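Local structure of aminotransferase class-III (Sphaerobacter thermophilus DSM 20745, 6K8H) at residues K149-Y154 with A384-S389; S301-T306 with P310-G315. The protein is an omega-transaminase of the class-III aminotransferase family, a dimeric protein with the fold of the pyridoxal-phosphate-dependent aminotransferases. All coordinates share one frame; numbering follows the deposited sequence.

Contact 1: K149-Y154 with A384-S389. With PLR ((5-hydroxy-4,6-dimethylpyridin-3-yl)methyl dihydrogen phosphate), chain D.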
ATOM      1  N   LYS B 149      17.910   8.110  -8.595  1.00  7.01           N
ATOM      2  CA  LYS B 149      17.533   6.773  -9.067  1.00  6.98           C
ATOM      3  C   LYS B 149      18.076   6.601 -10.475  1.00  7.10           C
ATOM      4  O   LYS B 149      18.634   7.533 -11.051  1.00  9.53           O
ATOM      5  CB  LYS B 149      16.020   6.561  -9.039  1.00  9.21           C
ATOM      6  CG  LYS B 149      15.262   7.546  -9.913  1.00  7.53           C
ATOM      7  CD  LYS B 149      13.869   7.035 -10.160  1.00  9.89           C
ATOM      8  CE  LYS B 149      13.882   5.872 -11.119  1.00  9.33           C
ATOM      9  NZ  LYS B 149      12.511   5.590 -11.629  1.00 10.73           N
ATOM     10  N   PHE B 150      17.898   5.414 -11.048  1.00  8.53           N
ATOM     11  CA  PHE B 150      18.503   5.081 -12.331  1.00  7.54           C
ATOM     12  C   PHE B 150      17.473   5.096 -13.458  1.00  7.72           C
ATOM     13  O   PHE B 150      16.347   4.617 -13.299  1.00  8.63           O
ATOM     14  CB  PHE B 150      19.228   3.729 -12.238  1.00  7.79           C
ATOM     15  CG  PHE B 150      20.469   3.800 -11.388  1.00  9.06           C
ATOM     16  CD1 PHE B 150      20.393   3.692 -10.006  1.00  7.77           C
ATOM     17  CD2 PHE B 150      21.701   4.079 -11.965  1.00  7.54           C
ATOM     18  CE1 PHE B 150      21.536   3.811  -9.211  1.00  7.89           C
ATOM     19  CE2 PHE B 150      22.846   4.190 -11.182  1.00  7.55           C
ATOM     20  CZ  PHE B 150      22.762   4.052  -9.800  1.00  9.12           C
ATOM     21  N   ASP B 151      17.887   5.658 -14.593  1.00  9.31           N
ATOM     22  CA  ASP B 151      17.041   5.813 -15.773  1.00 10.32           C
ATOM     23  C   ASP B 151      16.422   4.486 -16.208  1.00  8.73           C
ATOM     24  O   ASP B 151      17.097   3.452 -16.263  1.00 11.40           O
ATOM     25  CB  ASP B 151      17.885   6.395 -16.902  1.00  9.05           C
ATOM     26  CG  ASP B 151      17.053   6.981 -18.010  1.00  9.63           C
ATOM     27  OD1 ASP B 151      15.918   7.411 -17.741  1.00  9.87           O
ATOM     28  OD2 ASP B 151      17.536   7.038 -19.156  1.00 11.48           O
ATOM     29  N   GLY B 152      15.126   4.517 -16.507  1.00  9.19           N
ATOM     30  CA  GLY B 152      14.443   3.352 -17.040  1.00  8.34           C
ATOM     31  C   GLY B 152      14.075   2.292 -16.029  1.00 10.93           C
ATOM     32  O   GLY B 152      13.669   1.191 -16.428  1.00 11.26           O
ATOM     33  N   CYS B 153      14.159   2.583 -14.738  1.00  9.59           N
ATOM     34  CA  CYS B 153      13.930   1.573 -13.721  1.00  7.57           C
ATOM     35  C   CYS B 153      12.637   1.831 -12.957  1.00 10.13           C
ATOM     36  O   CYS B 153      12.301   2.979 -12.635  1.00  9.84           O
ATOM     37  CB  CYS B 153      15.085   1.538 -12.718  1.00  6.29           C
ATOM     38  SG  CYS B 153      16.649   0.911 -13.350  1.00 10.56           S
ATOM     39  N   TYR B 154      11.951   0.748 -12.625  1.00 10.44           N
ATOM     40  CA  TYR B 154      10.628   0.796 -12.013  1.00 12.43           C
ATOM     41  C   TYR B 154      10.725   0.541 -10.513  1.00  9.29           C
ATOM     42  O   TYR B 154      11.415  -0.386 -10.080  1.00 10.21           O
ATOM     43  CB  TYR B 154       9.710  -0.245 -12.663  1.00 14.87           C
ATOM     44  CG  TYR B 154       8.333  -0.304 -12.041  1.00 13.34           C
ATOM     45  CD1 TYR B 154       7.381   0.656 -12.336  1.00 13.81           C
ATOM     46  CD2 TYR B 154       7.995  -1.315 -11.146  1.00 17.01           C
ATOM     47  CE1 TYR B 154       6.109   0.609 -11.765  1.00 16.84           C
ATOM     48  CE2 TYR B 154       6.733  -1.370 -10.572  1.00 17.74           C
ATOM     49  CZ  TYR B 154       5.800  -0.402 -10.883  1.00 15.08           C
ATOM     50  OH  TYR B 154       4.548  -0.466 -10.325  1.00 24.57           O
ATOM     51  N   ALA B 384      24.851  -4.599 -20.888  1.00 10.28           N
ATOM     52  CA  ALA B 384      25.683  -3.792 -20.007  1.00 13.12           C
ATOM     53  C   ALA B 384      25.615  -2.314 -20.360  1.00 13.61           C
ATOM     54  O   ALA B 384      25.896  -1.466 -19.503  1.00 13.76           O
ATOM     55  CB  ALA B 384      27.133  -4.291 -20.063  1.00 15.90           C
ATOM     56  N   ASP B 385      25.264  -1.987 -21.602  1.00 12.34           N
ATOM     57  CA  ASP B 385      24.913  -0.629 -22.005  1.00 15.89           C
ATOM     58  C   ASP B 385      23.389  -0.546 -21.976  1.00 11.48           C
ATOM     59  O   ASP B 385      22.721  -1.062 -22.879  1.00 10.80           O
ATOM     60  CB  ASP B 385      25.472  -0.309 -23.395  1.00 14.32           C
ATOM     61  CG  ASP B 385      26.999  -0.441 -23.468  1.00 26.52           C
ATOM     62  OD1 ASP B 385      27.677  -0.203 -22.445  1.00 24.83           O
ATOM     63  OD2 ASP B 385      27.535  -0.781 -24.553  1.00 29.43           O
ATOM     64  N   TYR B 386      22.840   0.117 -20.948  1.00 11.95           N
ATOM     65  CA  TYR B 386      21.429  -0.071 -20.615  1.00 12.92           C
ATOM     66  C   TYR B 386      20.504   0.391 -21.730  1.00  8.64           C
ATOM     67  O   TYR B 386      19.395  -0.139 -21.878  1.00 10.98           O
ATOM     68  CB  TYR B 386      21.101   0.650 -19.294  1.00  8.59           C
ATOM     69  CG  TYR B 386      20.841   2.140 -19.379  1.00  8.59           C
ATOM     70  CD1 TYR B 386      19.567   2.636 -19.661  1.00 10.56           C
ATOM     71  CD2 TYR B 386      21.853   3.058 -19.121  1.00  9.94           C
ATOM     72  CE1 TYR B 386      19.323   4.005 -19.719  1.00  9.44           C
ATOM     73  CE2 TYR B 386      21.615   4.432 -19.173  1.00  8.81           C
ATOM     74  CZ  TYR B 386      20.350   4.895 -19.471  1.00  9.36           C
ATOM     75  OH  TYR B 386      20.109   6.261 -19.515  1.00 11.93           O
ATOM     76  N   ARG B 387      20.942   1.348 -22.540  1.00 10.63           N
ATOM     77  CA  ARG B 387      20.073   1.836 -23.599  1.00 11.44           C
ATOM     78  C   ARG B 387      19.829   0.784 -24.664  1.00 11.02           C
ATOM     79  O   ARG B 387      18.893   0.932 -25.455  1.00 11.39           O
ATOM     80  CB  ARG B 387      20.639   3.118 -24.202  1.00 13.74           C
ATOM     81  CG  ARG B 387      20.552   4.302 -23.231  1.00 17.11           C
ATOM     82  CD  ARG B 387      20.399   5.601 -23.977  1.00 20.18           C
ATOM     83  NE  ARG B 387      20.513   6.773 -23.119  1.00 19.75           N
ATOM     84  CZ  ARG B 387      19.478   7.381 -22.539  1.00 17.67           C
ATOM     85  NH1 ARG B 387      18.250   6.913 -22.717  1.00 17.99           N
ATOM     86  NH2 ARG B 387      19.669   8.458 -21.786  1.00 13.15           N
ATOM     87  N   ASN B 388      20.643  -0.278 -24.691  1.00 11.10           N
ATOM     88  CA  ASN B 388      20.411  -1.388 -25.592  1.00 12.61           C
ATOM     89  C   ASN B 388      19.198  -2.218 -25.205  1.00 13.54           C
ATOM     90  O   ASN B 388      18.736  -3.015 -26.032  1.00 11.07           O
ATOM     91  CB  ASN B 388      21.651  -2.280 -25.643  1.00  9.43           C
ATOM     92  CG  ASN B 388      22.789  -1.623 -26.377  1.00 11.65           C
ATOM     93  OD1 ASN B 388      22.563  -0.745 -27.211  1.00 10.74           O
ATOM     94  ND2 ASN B 388      24.024  -2.033 -26.071  1.00 11.22           N
ATOM     95  N   SER B 389      18.667  -2.062 -23.980  1.00 10.25           N
ATOM     96  CA  SER B 389      17.510  -2.872 -23.617  1.00 10.83           C
ATOM     97  C   SER B 389      16.231  -2.398 -24.305  1.00 12.66           C
ATOM     98  O   SER B 389      15.245  -3.135 -24.308  1.00 13.94           O
ATOM     99  CB  SER B 389      17.311  -2.910 -22.093  1.00 11.18           C
ATOM    100  OG  SER B 389      17.124  -1.625 -21.532  1.00 15.94           O
TER
HETATM  101  N1  PLR D 501      10.066  -2.304  -6.796  1.00 11.69           N
HETATM  102  C2  PLR D 501      10.232  -3.259  -7.703  1.00 15.00           C
HETATM  103  C2A PLR D 501      11.611  -3.578  -8.180  1.00 16.71           C
HETATM  104  C3  PLR D 501       9.126  -3.971  -8.189  1.00 21.00           C
HETATM  105  O3  PLR D 501       9.334  -4.941  -9.102  1.00 19.77           O
HETATM  106  C4  PLR D 501       7.836  -3.659  -7.717  1.00 18.77           C
HETATM  107  C4A PLR D 501       6.675  -4.401  -8.212  1.00 26.64           C
HETATM  108  C5  PLR D 501       7.697  -2.654  -6.755  1.00 19.17           C
HETATM  109  C6  PLR D 501       8.830  -2.002  -6.347  1.00 17.45           C
HETATM  110  C5A PLR D 501       6.348  -2.250  -6.223  1.00 17.28           C
HETATM  111  O4P PLR D 501       5.701  -3.237  -5.364  1.00 13.05           O
HETATM  112  P   PLR D 501       4.096  -3.255  -5.258  1.00 12.77           P
HETATM  113  O1P PLR D 501       3.711  -1.862  -4.878  1.00  6.81           O
HETATM  114  O2P PLR D 501       3.596  -3.626  -6.606  1.00 10.14           O
HETATM  115  O3P PLR D 501       3.747  -4.268  -4.216  1.00  9.29           O

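Contact 2: S301-T306 with P310-G315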
ATOM      1  N   SER B 301      16.513   4.109  12.987  1.00 10.94           N
ATOM      2  CA  SER B 301      16.136   4.809  14.216  1.00 12.53           C
ATOM      3  C   SER B 301      15.248   6.028  13.973  1.00 14.32           C
ATOM      4  O   SER B 301      14.610   6.502  14.918  1.00 10.65           O
ATOM      5  CB  SER B 301      17.387   5.230  14.987  1.00 13.53           C
ATOM      6  OG  SER B 301      18.101   6.196  14.249  1.00 13.20           O
ATOM      7  N   VAL B 302      15.173   6.542  12.741  1.00  9.80           N
ATOM      8  CA  VAL B 302      14.248   7.642  12.457  1.00 11.71           C
ATOM      9  C   VAL B 302      12.803   7.237  12.728  1.00 13.10           C
ATOM     10  O   VAL B 302      11.938   8.103  12.903  1.00  8.83           O
ATOM     11  CB  VAL B 302      14.409   8.148  11.001  1.00 11.45           C
ATOM     12  CG1 VAL B 302      15.847   8.568  10.751  1.00 11.60           C
ATOM     13  CG2 VAL B 302      13.972   7.083   9.988  1.00  8.91           C
ATOM     14  N   PHE B 303      12.517   5.932  12.761  1.00  8.46           N
ATOM     15  CA  PHE B 303      11.177   5.419  13.020  1.00 11.40           C
ATOM     16  C   PHE B 303      10.900   5.120  14.493  1.00 11.83           C
ATOM     17  O   PHE B 303       9.742   4.877  14.856  1.00 10.20           O
ATOM     18  CB  PHE B 303      10.961   4.126  12.239  1.00  9.02           C
ATOM     19  CG  PHE B 303      10.960   4.297  10.755  1.00 11.70           C
ATOM     20  CD1 PHE B 303       9.980   5.049  10.124  1.00  9.53           C
ATOM     21  CD2 PHE B 303      11.922   3.667   9.980  1.00 11.83           C
ATOM     22  CE1 PHE B 303       9.976   5.180   8.747  1.00 10.25           C
ATOM     23  CE2 PHE B 303      11.918   3.794   8.601  1.00 10.17           C
ATOM     24  CZ  PHE B 303      10.942   4.554   7.988  1.00  8.96           C
ATOM     25  N   ASP B 304      11.922   5.090  15.327  1.00 10.51           N
ATOM     26  CA  ASP B 304      11.793   4.641  16.711  1.00 12.17           C
ATOM     27  C   ASP B 304      10.909   5.600  17.503  1.00 12.75           C
ATOM     28  O   ASP B 304      11.271   6.774  17.653  1.00 11.68           O
ATOM     29  CB  ASP B 304      13.201   4.556  17.318  1.00 15.13           C
ATOM     30  CG  ASP B 304      13.224   3.967  18.722  1.00 16.25           C
ATOM     31  OD1 ASP B 304      12.174   3.896  19.377  1.00 16.32           O
ATOM     32  OD2 ASP B 304      14.326   3.590  19.177  1.00 19.74           O
ATOM     33  N   PRO B 305       9.768   5.155  18.034  1.00 11.94           N
ATOM     34  CA  PRO B 305       8.904   6.058  18.802  1.00 13.84           C
ATOM     35  C   PRO B 305       9.191   6.070  20.293  1.00 15.97           C
ATOM     36  O   PRO B 305       8.496   6.774  21.028  1.00 12.47           O
ATOM     37  CB  PRO B 305       7.510   5.477  18.530  1.00 13.06           C
ATOM     38  CG  PRO B 305       7.781   3.961  18.513  1.00 10.63           C
ATOM     39  CD  PRO B 305       9.174   3.806  17.908  1.00 14.34           C
ATOM     40  N   THR B 306      10.162   5.294  20.757  1.00 15.19           N
ATOM     41  CA  THR B 306      10.537   5.345  22.156  1.00 16.43           C
ATOM     42  C   THR B 306      11.490   6.520  22.335  1.00 23.38           C
ATOM     43  O   THR B 306      12.233   6.878  21.418  1.00 29.84           O
ATOM     44  CB  THR B 306      11.196   4.035  22.595  1.00 19.56           C
ATOM     45  OG1 THR B 306      12.535   4.000  22.101  1.00 19.06           O
ATOM     46  CG2 THR B 306      10.441   2.827  22.033  1.00 17.72           C
ATOM     47  N   PRO B 310       8.856  10.012  16.942  1.00 18.87           N
ATOM     48  CA  PRO B 310       9.781   9.556  15.900  1.00 14.97           C
ATOM     49  C   PRO B 310      10.039  10.685  14.913  1.00 17.75           C
ATOM     50  O   PRO B 310       9.151  11.487  14.613  1.00 19.77           O
ATOM     51  CB  PRO B 310       9.034   8.386  15.246  1.00 15.71           C
ATOM     52  CG  PRO B 310       7.578   8.738  15.451  1.00 18.70           C
ATOM     53  CD  PRO B 310       7.504   9.448  16.783  1.00 16.96           C
ATOM     54  N   ARG B 311      11.264  10.739  14.395  1.00 16.85           N
ATOM     55  CA  ARG B 311      11.623  11.753  13.372  1.00 14.03           C
ATOM     56  C   ARG B 311      10.756  11.510  12.133  1.00 14.80           C
ATOM     57  O   ARG B 311      10.360  12.488  11.498  1.00 14.45           O
ATOM     58  CB  ARG B 311      13.112  11.675  13.028  1.00 15.22           C
ATOM     59  CG  ARG B 311      14.040  12.223  14.101  1.00 20.01           C
ATOM     60  CD  ARG B 311      15.499  11.915  13.819  1.00 26.35           C
ATOM     61  NE  ARG B 311      15.861  10.609  14.336  1.00 27.34           N
ATOM     62  CZ  ARG B 311      17.019   9.998  14.132  1.00 31.95           C
ATOM     63  NH1 ARG B 311      17.961  10.574  13.399  1.00 35.89           N
ATOM     64  NH2 ARG B 311      17.220   8.808  14.662  1.00 19.90           N
ATOM     65  N   ALA B 312      10.493  10.236  11.818  1.00 13.29           N
ATOM     66  CA  ALA B 312       9.683   9.848  10.664  1.00 11.78           C
ATOM     67  C   ALA B 312       8.492   9.024  11.139  1.00 13.59           C
ATOM     68  O   ALA B 312       8.631   7.815  11.387  1.00 10.93           O
ATOM     69  CB  ALA B 312      10.515   9.045   9.661  1.00 10.42           C
ATOM     70  N   PRO B 313       7.298   9.635  11.268  1.00 14.28           N
ATOM     71  CA  PRO B 313       6.107   8.895  11.671  1.00 10.64           C
ATOM     72  C   PRO B 313       5.797   7.845  10.598  1.00 12.11           C
ATOM     73  O   PRO B 313       6.001   8.117   9.441  1.00 13.10           O
ATOM     74  CB  PRO B 313       5.004   9.960  11.701  1.00 14.31           C
ATOM     75  CG  PRO B 313       5.749  11.268  11.826  1.00 17.44           C
ATOM     76  CD  PRO B 313       7.053  11.058  11.092  1.00 11.07           C
ATOM     77  N   HIS B 314       5.379   6.652  11.021  1.00 13.88           N
ATOM     78  CA  HIS B 314       5.009   5.604  10.042  1.00 10.56           C
ATOM     79  C   HIS B 314       3.814   4.783  10.531  1.00  8.86           C
ATOM     80  O   HIS B 314       4.026   3.762  11.170  1.00  9.67           O
ATOM     81  CB  HIS B 314       6.203   4.738   9.635  1.00  9.16           C
ATOM     82  CG  HIS B 314       5.800   3.583   8.783  1.00  8.23           C
ATOM     83  ND1 HIS B 314       6.267   2.312   8.991  1.00  9.64           N
ATOM     84  CD2 HIS B 314       4.948   3.505   7.746  1.00  8.04           C
ATOM     85  CE1 HIS B 314       5.735   1.501   8.102  1.00  9.55           C
ATOM     86  NE2 HIS B 314       4.916   2.208   7.332  1.00 10.70           N
ATOM     87  N   GLY B 315       2.612   5.242  10.196  1.00 10.93           N
ATOM     88  CA  GLY B 315       1.356   4.538  10.489  1.00 11.71           C
ATOM     89  C   GLY B 315       1.013   3.566   9.367  1.00 14.96           C
ATOM     90  O   GLY B 315       1.819   3.384   8.453  1.00  9.84           O
TER
HETATM   91  O   HOH W   1      13.505   9.117  15.809  1.00 14.29           O
HETATM   92  O   HOH W   2       7.627   5.541  13.672  1.00 16.13           O

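Contact 1: K149-Y154 with A384-S389
Asp151 and Tyr386 meet just beyond the C-terminal end of strand 146-150, part of the large mixed sheet of the aminotransferase fold, where a type II beta turn runs from Phe150 to Cys153. Gly152 suits the third position of this turn because its phi is positive (78°), and the closing bond from Cys153 N to Phe150 O is weak. Asp151 CB points toward the 3-10 segment 386-389, and with CG anti to the backbone N (chi1 -163°) the carboxylate is carried on to Tyr386. Its CB already lies 3.4 Å from Tyr386 OH; CG comes next, near the same hydroxyl; and OD2, at the tip, accepts a 2.7 Å hydrogen bond from Tyr386 OH through its anti lone pair. The carboxylate and the phenol ring stand nearly perpendicular, at 84°. A tyrosine suits this place because its rigid ring carries a donor hydroxyl out to the buried carboxylate, sharing OD2 with Ser167 OG. Arg387 adds charge: CG lies 3.7 Å above one face of the Tyr386 ring, and the chain extends from CG to NE to bring NH1 within 3.6 Å of Asp151 OD2. That salt bridge is long and purely electrostatic, since the oxygen sits well out of the guanidinium plane; Ser167 OG, hydrogen-bonded to both OD2 and NH1, joins the two charges. Ser389 OG and N both bond Tyr386 O, fixing the short helical turn that carries the ring. Within segment 149-154, Lys149 NZ donates to Cys153 O at 2.8 Å and also bonds Ala161 O and Val163 O, so three backbone carbonyls grip the amino group of this buried lysine. The chain then enters the ligand pocket, where PLR C4A lies in the plane of the Tyr154 ring, 3.8 Å from its CE2.

Contact 2: S301-T306 with P310-G315
Val302 O receives the firm bond of this contact, from Ala312 N at 2.8 Å and 158°. A water reinforces the join, donating to Ser301 O and accepting from Arg311 N and NE. Arg311 NH2 reaches Ser301 OG in only a weak bond (119°); that hydroxyl is also hydrogen-bonded to Glu298 O, its stronger partner. The arginine chain, bent at chi3 (-86°), folds back over Val302, whose CG1 sits over the centre of one guanidinium face, 3.8 Å above it. A long flexible side chain suits this rim, serving the water at its edge and covering a valine with its face. Small Ala312 lets its CB pack 4.0 Å from Val302 CG2. The Phe303 side chain starts away from 310-315, but its ring atom CD1 comes back to meet Ala312 O and His314 CB obliquely, and the ring beds on Met133 and Ala137 of helix 127-142. Pro310 lies against Phe303 O and Pro305, and Asp304 OD1 closes an Asx turn with Thr306 N, also taking Thr306 OG1. His314 ND1 is hydrogen-bonded to Arg122 NE, while His314 N bonds Thr37 OG1 of the second subunit. Two loop segments folded back on each other thus form part of this aminotransferase's dimer interface.

How the contacts relate
Contact 2 is nested within the long loop of chain that contact 1 closes, yet the two do not touch: their centres are 34 Å apart and their nearest atoms about 18 Å. They lie near different PLR molecules. Contact 1 leads through Tyr154 into the pocket of PLR in its own subunit. Contact 2 sits at the subunit boundary, farther from the centre of the chain (27 Å against 15 Å), and the side chain of His314 is about 8 Å from a PLR. Thr317 OG1 of the second subunit bonds the PLR beside Tyr154, so this pocket is completed by a residue just after that subunit's own 310-315; the other pocket is probably built the same way.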